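Local coordinates for hypothetical methylmalonyl-CoA decarboxylase alpha subunit (Sulfolobus tokodaii, PDB 1X0U), which is a probable carboxyltransferase subunit of unestablished function, with two related halves of the ClpP/crotonase clan in each chain and six chains in the assembly, at residues A178-A183 and M198-P203; A345-A350 and I384-K389; A424-A429 and L484-I489. All blocks are in the same frame, centred on the assembly; numbering follows the deposited sequence.

Contact 1: residues A178-A183 and M198-P203; sequences AVYSPA and MFVTGP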
ATOM      1  N   ALA A 178      29.160  18.417 -19.364  1.00 16.46           N
ATOM      2  CA  ALA A 178      29.881  18.082 -18.129  1.00 15.79           C
ATOM      3  C   ALA A 178      29.353  18.923 -16.967  1.00 17.11           C
ATOM      4  O   ALA A 178      29.614  18.641 -15.791  1.00 15.56           O
ATOM      5  CB  ALA A 178      31.372  18.347 -18.321  1.00 15.13           C
ATOM      6  N   VAL A 179      28.595  19.951 -17.335  1.00 15.77           N
ATOM      7  CA  VAL A 179      28.015  20.908 -16.416  1.00 15.65           C
ATOM      8  C   VAL A 179      26.671  20.495 -15.784  1.00 16.76           C
ATOM      9  O   VAL A 179      26.372  20.855 -14.644  1.00 17.67           O
ATOM     10  CB  VAL A 179      27.844  22.263 -17.172  1.00 14.23           C
ATOM     11  CG1 VAL A 179      26.441  22.789 -17.020  1.00 12.05           C
ATOM     12  CG2 VAL A 179      28.869  23.260 -16.692  1.00 12.17           C
ATOM     13  N   TYR A 180      25.878  19.724 -16.513  1.00 16.52           N
ATOM     14  CA  TYR A 180      24.552  19.348 -16.044  1.00 15.89           C
ATOM     15  C   TYR A 180      24.348  18.336 -14.925  1.00 17.31           C
ATOM     16  O   TYR A 180      23.430  18.513 -14.124  1.00 17.59           O
ATOM     17  CB  TYR A 180      23.692  18.980 -17.247  1.00 15.89           C
ATOM     18  CG  TYR A 180      23.284  20.198 -18.029  1.00 14.41           C
ATOM     19  CD1 TYR A 180      23.589  20.319 -19.380  1.00 14.80           C
ATOM     20  CD2 TYR A 180      22.595  21.245 -17.410  1.00 14.79           C
ATOM     21  CE1 TYR A 180      23.218  21.457 -20.106  1.00 14.61           C
ATOM     22  CE2 TYR A 180      22.219  22.385 -18.121  1.00 14.36           C
ATOM     23  CZ  TYR A 180      22.531  22.486 -19.470  1.00 16.55           C
ATOM     24  OH  TYR A 180      22.132  23.597 -20.183  1.00 14.45           O
ATOM     25  N   SER A 181      25.152  17.277 -14.858  1.00 15.42           N
ATOM     26  CA  SER A 181      24.976  16.329 -13.768  1.00 15.36           C
ATOM     27  C   SER A 181      25.187  17.084 -12.433  1.00 16.29           C
ATOM     28  O   SER A 181      24.434  16.899 -11.476  1.00 15.43           O
ATOM     29  CB  SER A 181      25.957  15.158 -13.896  1.00 15.86           C
ATOM     30  OG  SER A 181      25.698  14.163 -12.914  1.00 13.72           O
ATOM     31  N   PRO A 182      26.226  17.929 -12.351  1.00 15.59           N
ATOM     32  CA  PRO A 182      26.459  18.674 -11.112  1.00 15.64           C
ATOM     33  C   PRO A 182      25.253  19.559 -10.759  1.00 15.31           C
ATOM     34  O   PRO A 182      24.875  19.683  -9.590  1.00 15.04           O
ATOM     35  CB  PRO A 182      27.708  19.487 -11.438  1.00 13.60           C
ATOM     36  CG  PRO A 182      28.480  18.537 -12.309  1.00 13.88           C
ATOM     37  CD  PRO A 182      27.403  18.022 -13.240  1.00 16.61           C
ATOM     38  N   ALA A 183      24.643  20.159 -11.776  1.00 14.50           N
ATOM     39  CA  ALA A 183      23.489  21.022 -11.557  1.00 13.78           C
ATOM     40  C   ALA A 183      22.360  20.220 -10.929  1.00 13.70           C
ATOM     41  O   ALA A 183      21.625  20.717 -10.066  1.00 13.80           O
ATOM     42  CB  ALA A 183      23.026  21.631 -12.882  1.00 14.14           C
ATOM     43  N   MET A 198      33.228  26.292 -15.037  1.00 15.24           N
ATOM     44  CA  MET A 198      32.168  25.545 -15.680  1.00 18.35           C
ATOM     45  C   MET A 198      31.216  26.466 -16.406  1.00 18.54           C
ATOM     46  O   MET A 198      30.852  27.534 -15.913  1.00 19.65           O
ATOM     47  CB  MET A 198      31.436  24.607 -14.690  1.00 19.98           C
ATOM     48  CG  MET A 198      30.654  25.193 -13.534  1.00 22.12           C
ATOM     49  SD  MET A 198      30.006  23.824 -12.476  1.00 25.16           S
ATOM     50  CE  MET A 198      30.699  24.164 -10.967  1.00 23.74           C
ATOM     51  N   PHE A 199      30.872  26.069 -17.625  1.00 19.00           N
ATOM     52  CA  PHE A 199      29.959  26.829 -18.460  1.00 18.57           C
ATOM     53  C   PHE A 199      29.350  25.905 -19.505  1.00 18.54           C
ATOM     54  O   PHE A 199      29.956  24.904 -19.874  1.00 18.05           O
ATOM     55  CB  PHE A 199      30.676  28.016 -19.128  1.00 19.14           C
ATOM     56  CG  PHE A 199      32.057  27.704 -19.644  1.00 19.51           C
ATOM     57  CD1 PHE A 199      33.176  28.288 -19.056  1.00 21.61           C
ATOM     58  CD2 PHE A 199      32.244  26.856 -20.730  1.00 21.21           C
ATOM     59  CE1 PHE A 199      34.462  28.036 -19.544  1.00 22.59           C
ATOM     60  CE2 PHE A 199      33.523  26.597 -21.225  1.00 21.51           C
ATOM     61  CZ  PHE A 199      34.636  27.189 -20.631  1.00 20.85           C
ATOM     62  N   VAL A 200      28.139  26.221 -19.953  1.00 19.24           N
ATOM     63  CA  VAL A 200      27.456  25.398 -20.952  1.00 19.51           C
ATOM     64  C   VAL A 200      28.142  25.535 -22.307  1.00 20.84           C
ATOM     65  O   VAL A 200      28.441  24.538 -22.968  1.00 21.17           O
ATOM     66  CB  VAL A 200      25.968  25.806 -21.088  1.00 17.79           C
ATOM     67  CG1 VAL A 200      25.293  24.979 -22.168  1.00 18.18           C
ATOM     68  CG2 VAL A 200      25.255  25.613 -19.751  1.00 18.07           C
ATOM     69  N   THR A 201      28.393  26.781 -22.701  1.00 22.45           N
ATOM     70  CA  THR A 201      29.043  27.090 -23.966  1.00 23.52           C
ATOM     71  C   THR A 201      30.370  27.801 -23.714  1.00 25.74           C
ATOM     72  O   THR A 201      30.428  28.786 -22.981  1.00 24.05           O
ATOM     73  CB  THR A 201      28.168  28.007 -24.829  1.00 21.76           C
ATOM     74  OG1 THR A 201      26.862  27.437 -24.963  1.00 19.65           O
ATOM     75  CG2 THR A 201      28.786  28.183 -26.205  1.00 20.43           C
ATOM     76  N   GLY A 202      31.433  27.300 -24.330  1.00 28.70           N
ATOM     77  CA  GLY A 202      32.740  27.902 -24.148  1.00 31.86           C
ATOM     78  C   GLY A 202      32.874  29.303 -24.716  1.00 35.45           C
ATOM     79  O   GLY A 202      32.005  29.757 -25.466  1.00 34.90           O
ATOM     80  N   PRO A 203      33.965  30.018 -24.368  1.00 38.07           N
ATOM     81  CA  PRO A 203      34.253  31.384 -24.827  1.00 41.25           C
ATOM     82  C   PRO A 203      34.454  31.465 -26.344  1.00 44.42           C
ATOM     83  O   PRO A 203      34.039  32.434 -26.990  1.00 44.05           O
ATOM     84  CB  PRO A 203      35.535  31.742 -24.068  1.00 40.38           C
ATOM     85  CG  PRO A 203      35.433  30.924 -22.818  1.00 39.59           C
ATOM     86  CD  PRO A 203      34.948  29.598 -23.352  1.00 37.83           C
TER
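V179 meets M198 and V200 with its side chain turned well away from a staggered position (chi1 129°); at this torsion CG2 points to the end of strand 197-199 and CG1 to the V200 side chain just beyond it. On the M198 side, CG lies between the backbone N and the carbonyl carbon (chi1 64°), which carries the rest of the chain, straight at first and bent at chi3, on toward I188 and M190 of strand 187-191. V179 CG2 sits 3.5 Å from M198 CB, against the root of the methionine rather than its sulfur, and 3.6 Å from F199 N, so that one methyl covers the junction of the two residues. The other branch looks toward V200, whose side chain crosses that of V179 at about a right angle; V179 CG1 and V200 CG2 are 4.1 Å apart.

The same V200 methyl also touches the hydroxyl end of Y180, with V200 CG2 3.7 Å from Y180 OH, approaching the ring obliquely. Within its own segment, Y180 lays one ring face over V179, whose CG1 stands 4.1 Å above the plane, over the ring centre. V179 CG1 thus touches both the ring face and the V200 methyl, which themselves meet at Y180 OH. No hydrogen bond links the two segments; the contact is van der Waals packing, mostly of aliphatic groups.

I384 and Y372 of the second subunit pack on this cluster, I384 on V179 and Y180, Y372 on V200. Behind it, Y180 rests on F154 of helix 144-160. The contact joins the region of V179 and Y180, at helix 180-184, to the residue after strand 197-199 and to the end of that strand, which runs parallel to strand 173-175 in a small two-stranded sheet.

Contact 2: residues A345-A350 and I384-K389; sequences AADKAA and IRHGAK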
ATOM      1  N   ALA A 345      17.523  35.174  -3.545  1.00 10.40           N
ATOM      2  CA  ALA A 345      17.330  34.687  -2.184  1.00 10.08           C
ATOM      3  C   ALA A 345      16.161  33.718  -2.111  1.00 10.37           C
ATOM      4  O   ALA A 345      16.230  32.698  -1.427  1.00  9.82           O
ATOM      5  CB  ALA A 345      17.109  35.864  -1.246  1.00 10.24           C
ATOM      6  N   ALA A 346      15.087  34.036  -2.819  1.00  9.75           N
ATOM      7  CA  ALA A 346      13.932  33.150  -2.837  1.00  9.27           C
ATOM      8  C   ALA A 346      14.389  31.791  -3.391  1.00 10.99           C
ATOM      9  O   ALA A 346      14.000  30.735  -2.869  1.00 10.92           O
ATOM     10  CB  ALA A 346      12.826  33.744  -3.709  1.00  7.21           C
ATOM     11  N   ASP A 347      15.230  31.814  -4.431  1.00  9.86           N
ATOM     12  CA  ASP A 347      15.730  30.568  -5.020  1.00 11.49           C
ATOM     13  C   ASP A 347      16.609  29.810  -4.037  1.00 11.35           C
ATOM     14  O   ASP A 347      16.466  28.609  -3.839  1.00 11.52           O
ATOM     15  CB  ASP A 347      16.536  30.839  -6.298  1.00 11.76           C
ATOM     16  CG  ASP A 347      15.658  31.192  -7.469  1.00 10.39           C
ATOM     17  OD1 ASP A 347      14.468  30.839  -7.440  1.00 11.30           O
ATOM     18  OD2 ASP A 347      16.160  31.810  -8.422  1.00 12.65           O
ATOM     19  N   LYS A 348      17.535  30.531  -3.430  1.00 12.62           N
ATOM     20  CA  LYS A 348      18.438  29.949  -2.456  1.00 12.37           C
ATOM     21  C   LYS A 348      17.641  29.290  -1.320  1.00 11.73           C
ATOM     22  O   LYS A 348      17.810  28.110  -1.025  1.00 12.94           O
ATOM     23  CB  LYS A 348      19.343  31.066  -1.935  1.00  9.22           C
ATOM     24  CG  LYS A 348      20.120  30.789  -0.663  1.00  8.05           C
ATOM     25  CD  LYS A 348      21.061  31.970  -0.430  1.00  6.04           C
ATOM     26  CE  LYS A 348      21.711  31.972   0.935  1.00  8.22           C
ATOM     27  NZ  LYS A 348      22.711  33.095   0.988  1.00  7.40           N
ATOM     28  N   ALA A 349      16.758  30.055  -0.695  1.00 10.14           N
ATOM     29  CA  ALA A 349      15.951  29.535   0.409  1.00 10.82           C
ATOM     30  C   ALA A 349      15.047  28.369   0.006  1.00 10.50           C
ATOM     31  O   ALA A 349      15.070  27.312   0.635  1.00  9.58           O
ATOM     32  CB  ALA A 349      15.100  30.668   1.016  1.00  8.37           C
ATOM     33  N   ALA A 350      14.264  28.564  -1.051  1.00 11.80           N
ATOM     34  CA  ALA A 350      13.332  27.540  -1.509  1.00 11.80           C
ATOM     35  C   ALA A 350      13.989  26.184  -1.769  1.00 13.09           C
ATOM     36  O   ALA A 350      13.502  25.158  -1.296  1.00 12.36           O
ATOM     37  CB  ALA A 350      12.603  28.021  -2.746  1.00 11.36           C
ATOM     38  N   ILE A 384       7.640  37.481  -8.872  1.00 12.68           N
ATOM     39  CA  ILE A 384       6.345  36.895  -8.552  1.00 12.99           C
ATOM     40  C   ILE A 384       6.416  35.370  -8.539  1.00 14.11           C
ATOM     41  O   ILE A 384       5.935  34.734  -7.600  1.00 16.05           O
ATOM     42  CB  ILE A 384       5.255  37.347  -9.547  1.00 10.90           C
ATOM     43  CG1 ILE A 384       4.925  38.818  -9.300  1.00 10.47           C
ATOM     44  CG2 ILE A 384       4.004  36.484  -9.382  1.00  9.89           C
ATOM     45  CD1 ILE A 384       4.094  39.465 -10.375  1.00  7.74           C
ATOM     46  N   ARG A 385       7.013  34.779  -9.570  1.00 13.46           N
ATOM     47  CA  ARG A 385       7.114  33.336  -9.612  1.00 13.48           C
ATOM     48  C   ARG A 385       8.241  32.814  -8.740  1.00 12.84           C
ATOM     49  O   ARG A 385       8.112  31.760  -8.115  1.00 13.75           O
ATOM     50  CB  ARG A 385       7.251  32.828 -11.061  1.00 14.73           C
ATOM     51  CG  ARG A 385       8.382  33.404 -11.908  1.00 16.24           C
ATOM     52  CD  ARG A 385       8.157  32.987 -13.361  1.00 16.87           C
ATOM     53  NE  ARG A 385       9.111  33.577 -14.290  1.00 18.31           N
ATOM     54  CZ  ARG A 385      10.310  33.073 -14.559  1.00 17.64           C
ATOM     55  NH1 ARG A 385      10.717  31.951 -13.978  1.00 12.95           N
ATOM     56  NH2 ARG A 385      11.109  33.711 -15.402  1.00 16.75           N
ATOM     57  N   HIS A 386       9.342  33.553  -8.655  1.00 13.16           N
ATOM     58  CA  HIS A 386      10.445  33.080  -7.826  1.00 14.31           C
ATOM     59  C   HIS A 386      10.087  33.115  -6.349  1.00 13.57           C
ATOM     60  O   HIS A 386      10.286  32.130  -5.634  1.00 14.75           O
ATOM     61  CB  HIS A 386      11.720  33.894  -8.076  1.00 14.28           C
ATOM     62  CG  HIS A 386      12.339  33.639  -9.411  1.00 14.80           C
ATOM     63  ND1 HIS A 386      11.848  34.186 -10.577  1.00 16.55           N
ATOM     64  CD2 HIS A 386      13.399  32.875  -9.772  1.00 15.81           C
ATOM     65  CE1 HIS A 386      12.579  33.775 -11.598  1.00 15.68           C
ATOM     66  NE2 HIS A 386      13.528  32.978 -11.137  1.00 17.27           N
ATOM     67  N   GLY A 387       9.566  34.251  -5.893  1.00 13.12           N
ATOM     68  CA  GLY A 387       9.185  34.370  -4.498  1.00 11.37           C
ATOM     69  C   GLY A 387       8.194  33.297  -4.083  1.00 11.62           C
ATOM     70  O   GLY A 387       8.206  32.832  -2.939  1.00 13.76           O
ATOM     71  N   ALA A 388       7.331  32.889  -5.003  1.00 10.10           N
ATOM     72  CA  ALA A 388       6.346  31.857  -4.690  1.00 10.84           C
ATOM     73  C   ALA A 388       6.999  30.527  -4.325  1.00 10.18           C
ATOM     74  O   ALA A 388       6.411  29.712  -3.617  1.00 11.40           O
ATOM     75  CB  ALA A 388       5.392  31.666  -5.866  1.00  7.05           C
ATOM     76  N   LYS A 389       8.226  30.311  -4.791  1.00 11.61           N
ATOM     77  CA  LYS A 389       8.928  29.059  -4.517  1.00 10.94           C
ATOM     78  C   LYS A 389       9.104  28.789  -3.022  1.00 11.31           C
ATOM     79  O   LYS A 389       9.032  27.650  -2.581  1.00 13.10           O
ATOM     80  CB  LYS A 389      10.293  29.055  -5.218  1.00 13.35           C
ATOM     81  CG  LYS A 389      10.222  29.015  -6.748  1.00 11.93           C
ATOM     82  CD  LYS A 389      11.610  29.119  -7.381  1.00 11.20           C
ATOM     83  CE  LYS A 389      11.533  29.116  -8.917  1.00 10.84           C
ATOM     84  NZ  LYS A 389      12.859  29.426  -9.549  1.00 10.90           N
TER
HETATM   85  O   HOH W   1      15.406  30.866 -11.149  1.00 40.71           O
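D347 lies against the edge of the H386 ring, its carboxylate plane turned 54° from that of the imidazole. The carboxylate carbon is in the ring plane, and H386 CD2 is 3.3 Å from D347 OD2. A water next to that edge ties the pair together, donating to D347 OD2 at 3.0 Å and bonded to H386 NE2 at 2.8 Å. On the far side of the ring ND1 bonds G382 O, so both nitrogens help fix its rotation.

K389 is extended beyond CG and crosses D347 obliquely. Its NZ forms a salt bridge with D347 OD1 at 3.0 Å, coming in 35° out of the carboxylate plane, and also bonds L522 O of its own chain and of the second subunit.

Below this polar layer the helices come close through small side chains: A346 CB is 3.8 Å from G387 CA, and A350 CB is 3.5 Å from K389 CB. Small residues thus allow the segment axes to pass at 7.8 Å, crossing at 26°. The helices concerned, 343-358 and 383-396, are successive beta-alpha-beta connections, the first leading from strand 325-332 to strand 363-369 and the second from there to strand 401-406.

Contact 3: residues A424-A429 and L484-I489; sequences ADLVYA and LVDDVI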
ATOM      1  N   ALA A 424       3.692  26.067   9.565  1.00  9.98           N
ATOM      2  CA  ALA A 424       4.590  26.155  10.725  1.00  9.97           C
ATOM      3  C   ALA A 424       3.938  25.442  11.906  1.00 10.70           C
ATOM      4  O   ALA A 424       2.800  25.735  12.242  1.00 11.92           O
ATOM      5  CB  ALA A 424       4.847  27.618  11.082  1.00 10.21           C
ATOM      6  N   ASP A 425       4.654  24.509  12.530  1.00 11.22           N
ATOM      7  CA  ASP A 425       4.133  23.757  13.671  1.00 11.67           C
ATOM      8  C   ASP A 425       4.050  24.609  14.930  1.00 13.22           C
ATOM      9  O   ASP A 425       3.076  24.522  15.682  1.00 12.97           O
ATOM     10  CB  ASP A 425       5.014  22.537  13.947  1.00 12.24           C
ATOM     11  CG  ASP A 425       5.064  21.576  12.770  1.00 13.11           C
ATOM     12  OD1 ASP A 425       4.038  20.921  12.489  1.00  9.05           O
ATOM     13  OD2 ASP A 425       6.130  21.484  12.121  1.00 14.72           O
ATOM     14  N   LEU A 426       5.089  25.411  15.159  1.00 12.35           N
ATOM     15  CA  LEU A 426       5.157  26.300  16.313  1.00 11.35           C
ATOM     16  C   LEU A 426       5.731  27.651  15.852  1.00 13.90           C
ATOM     17  O   LEU A 426       6.649  27.699  15.021  1.00 12.85           O
ATOM     18  CB  LEU A 426       6.050  25.691  17.406  1.00  9.59           C
ATOM     19  CG  LEU A 426       5.655  24.353  18.056  1.00  9.63           C
ATOM     20  CD1 LEU A 426       6.849  23.776  18.799  1.00  5.73           C
ATOM     21  CD2 LEU A 426       4.471  24.550  19.006  1.00  7.21           C
ATOM     22  N   VAL A 427       5.171  28.737  16.382  1.00 11.69           N
ATOM     23  CA  VAL A 427       5.604  30.088  16.053  1.00 12.32           C
ATOM     24  C   VAL A 427       5.832  30.875  17.346  1.00 14.66           C
ATOM     25  O   VAL A 427       4.926  31.004  18.168  1.00 14.20           O
ATOM     26  CB  VAL A 427       4.538  30.836  15.210  1.00 11.88           C
ATOM     27  CG1 VAL A 427       4.909  32.320  15.075  1.00  8.18           C
ATOM     28  CG2 VAL A 427       4.423  30.202  13.827  1.00 12.08           C
ATOM     29  N   TYR A 428       7.047  31.387  17.520  1.00 15.43           N
ATOM     30  CA  TYR A 428       7.394  32.172  18.693  1.00 15.65           C
ATOM     31  C   TYR A 428       7.882  33.538  18.240  1.00 17.23           C
ATOM     32  O   TYR A 428       8.265  33.709  17.085  1.00 19.46           O
ATOM     33  CB  TYR A 428       8.490  31.487  19.506  1.00 14.82           C
ATOM     34  CG  TYR A 428       8.089  30.140  20.065  1.00 14.17           C
ATOM     35  CD1 TYR A 428       8.440  28.959  19.412  1.00 10.51           C
ATOM     36  CD2 TYR A 428       7.357  30.045  21.246  1.00 12.01           C
ATOM     37  CE1 TYR A 428       8.073  27.717  19.926  1.00 13.76           C
ATOM     38  CE2 TYR A 428       6.986  28.809  21.765  1.00 11.74           C
ATOM     39  CZ  TYR A 428       7.343  27.651  21.104  1.00 12.54           C
ATOM     40  OH  TYR A 428       6.953  26.430  21.608  1.00 14.46           O
ATOM     41  N   ALA A 429       7.857  34.509  19.150  1.00 16.77           N
ATOM     42  CA  ALA A 429       8.305  35.858  18.836  1.00 15.24           C
ATOM     43  C   ALA A 429       9.008  36.543  20.010  1.00 14.83           C
ATOM     44  O   ALA A 429       8.653  36.361  21.179  1.00 14.41           O
ATOM     45  CB  ALA A 429       7.122  36.707  18.359  1.00 14.94           C
ATOM     46  N   LEU A 484      -2.040  33.621  16.416  1.00 15.95           N
ATOM     47  CA  LEU A 484      -1.112  33.430  15.308  1.00 16.80           C
ATOM     48  C   LEU A 484       0.289  33.025  15.737  1.00 17.68           C
ATOM     49  O   LEU A 484       1.005  32.364  14.978  1.00 18.61           O
ATOM     50  CB  LEU A 484      -1.062  34.691  14.444  1.00 17.29           C
ATOM     51  CG  LEU A 484      -2.438  35.099  13.912  1.00 17.88           C
ATOM     52  CD1 LEU A 484      -2.295  36.186  12.855  1.00 16.89           C
ATOM     53  CD2 LEU A 484      -3.125  33.869  13.312  1.00 19.57           C
ATOM     54  N   VAL A 485       0.693  33.431  16.937  1.00 16.87           N
ATOM     55  CA  VAL A 485       2.002  33.062  17.458  1.00 16.14           C
ATOM     56  C   VAL A 485       1.711  32.389  18.785  1.00 15.92           C
ATOM     57  O   VAL A 485       0.904  32.869  19.575  1.00 16.52           O
ATOM     58  CB  VAL A 485       2.969  34.290  17.659  1.00 17.21           C
ATOM     59  CG1 VAL A 485       2.537  35.451  16.797  1.00 16.39           C
ATOM     60  CG2 VAL A 485       3.066  34.676  19.117  1.00 16.35           C
ATOM     61  N   ASP A 486       2.364  31.267  19.022  1.00 15.14           N
ATOM     62  CA  ASP A 486       2.123  30.520  20.232  1.00 15.90           C
ATOM     63  C   ASP A 486       2.558  31.181  21.519  1.00 16.63           C
ATOM     64  O   ASP A 486       1.882  31.043  22.536  1.00 14.56           O
ATOM     65  CB  ASP A 486       2.758  29.143  20.105  1.00 15.95           C
ATOM     66  CG  ASP A 486       2.067  28.309  19.070  1.00 16.97           C
ATOM     67  OD1 ASP A 486       0.895  27.945  19.318  1.00 18.07           O
ATOM     68  OD2 ASP A 486       2.679  28.037  18.013  1.00 15.26           O
ATOM     69  N   ASP A 487       3.675  31.897  21.490  1.00 16.61           N
ATOM     70  CA  ASP A 487       4.135  32.542  22.703  1.00 16.95           C
ATOM     71  C   ASP A 487       5.174  33.607  22.434  1.00 16.92           C
ATOM     72  O   ASP A 487       5.835  33.605  21.396  1.00 17.10           O
ATOM     73  CB  ASP A 487       4.706  31.488  23.662  1.00 17.79           C
ATOM     74  CG  ASP A 487       4.962  32.039  25.048  1.00 18.94           C
ATOM     75  OD1 ASP A 487       4.209  32.939  25.473  1.00 14.71           O
ATOM     76  OD2 ASP A 487       5.907  31.568  25.717  1.00 20.46           O
ATOM     77  N   VAL A 488       5.296  34.530  23.378  1.00 16.76           N
ATOM     78  CA  VAL A 488       6.282  35.590  23.292  1.00 16.98           C
ATOM     79  C   VAL A 488       7.316  35.222  24.347  1.00 17.39           C
ATOM     80  O   VAL A 488       6.971  34.892  25.479  1.00 16.95           O
ATOM     81  CB  VAL A 488       5.655  36.966  23.602  1.00 18.21           C
ATOM     82  CG1 VAL A 488       6.710  38.059  23.501  1.00 14.89           C
ATOM     83  CG2 VAL A 488       4.504  37.239  22.620  1.00 17.13           C
ATOM     84  N   ILE A 489       8.590  35.249  23.978  1.00 17.69           N
ATOM     85  CA  ILE A 489       9.617  34.868  24.933  1.00 16.95           C
ATOM     86  C   ILE A 489      10.792  35.820  24.967  1.00 16.43           C
ATOM     87  O   ILE A 489      10.987  36.636  24.066  1.00 15.26           O
ATOM     88  CB  ILE A 489      10.158  33.450  24.632  1.00 19.35           C
ATOM     89  CG1 ILE A 489      11.239  33.060  25.662  1.00 23.67           C
ATOM     90  CG2 ILE A 489      10.760  33.420  23.214  1.00 19.71           C
ATOM     91  CD1 ILE A 489      10.835  33.212  27.180  1.00 19.25           C
TER
HETATM   92  O   HOH W   2       1.223  25.501  17.622  1.00 12.57           O
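V427 and D486 grip each other through two hydrogen bonds, one of them made by a side chain. V427 N donates to D486 OD2 at 3.1 Å in a nearly straight bond (165°) that uses the anti lone pair of the carboxylate. In return D486 N reaches V427 O at 2.7 Å, in the carbonyl plane but more bent at the hydrogen. With CG anti to its own carbonyl carbon (chi1 -68°), D486 sends its carboxylate back along the neighbouring strand, where it takes an N-H as a main-chain carbonyl otherwise would. Beside these bonds V427 CG1 lies 3.8 Å from V485 CB.

Further on, the pairing becomes regular parallel sheet. A429 N bonds D487 O at 3.2 Å, and I489 N bonds A429 O at 3.0 Å. Here the Y428 ring presents its edge to D487, with CD2 3.9 Å from D487 CB. Y428 and D487 share one face of the sheet, A429 and V488 the other.

The D425 end is buried but loosely joined: a water 2.9 Å from D425 O makes only a weak link to D486 OD2. The partly exposed residues, L484, D487 and I489, lie along the outer segment 484-489, where I58 of the third subunit packs on D486 and K19 of that subunit bonds V488 O.

D486 also pairs through OD1 with K420. The buried carboxylate of D486 is thus met by a backbone N-H and a lysine, which would be expected to favour its charged form. In effect, one side chain extends the ladder by a rung and couples strand 487-488, the outermost of its sheet within the chain, to strand 426-429.

How the contacts relate
The three contacts follow one another along the chain, and none touches another within it. Contact 1 belongs to the first half, beside the sheet that includes strands 166-170 and 187-191. Contacts 2 and 3 share the second seven-stranded sheet: contact 2 pairs helices that connect its inner parallel strands, contact 3 joins its last two. The centres of contacts 1 and 2 lie about 23 Å apart, those of contacts 2 and 3 about 24 Å, and those of contacts 1 and 3 about 44 Å, on opposite sides of the chain's centre. Across the subunit interface, however, A388 of segment 384-389 packs on A183 of the second subunit, so the assembly brings together what the single chain separates.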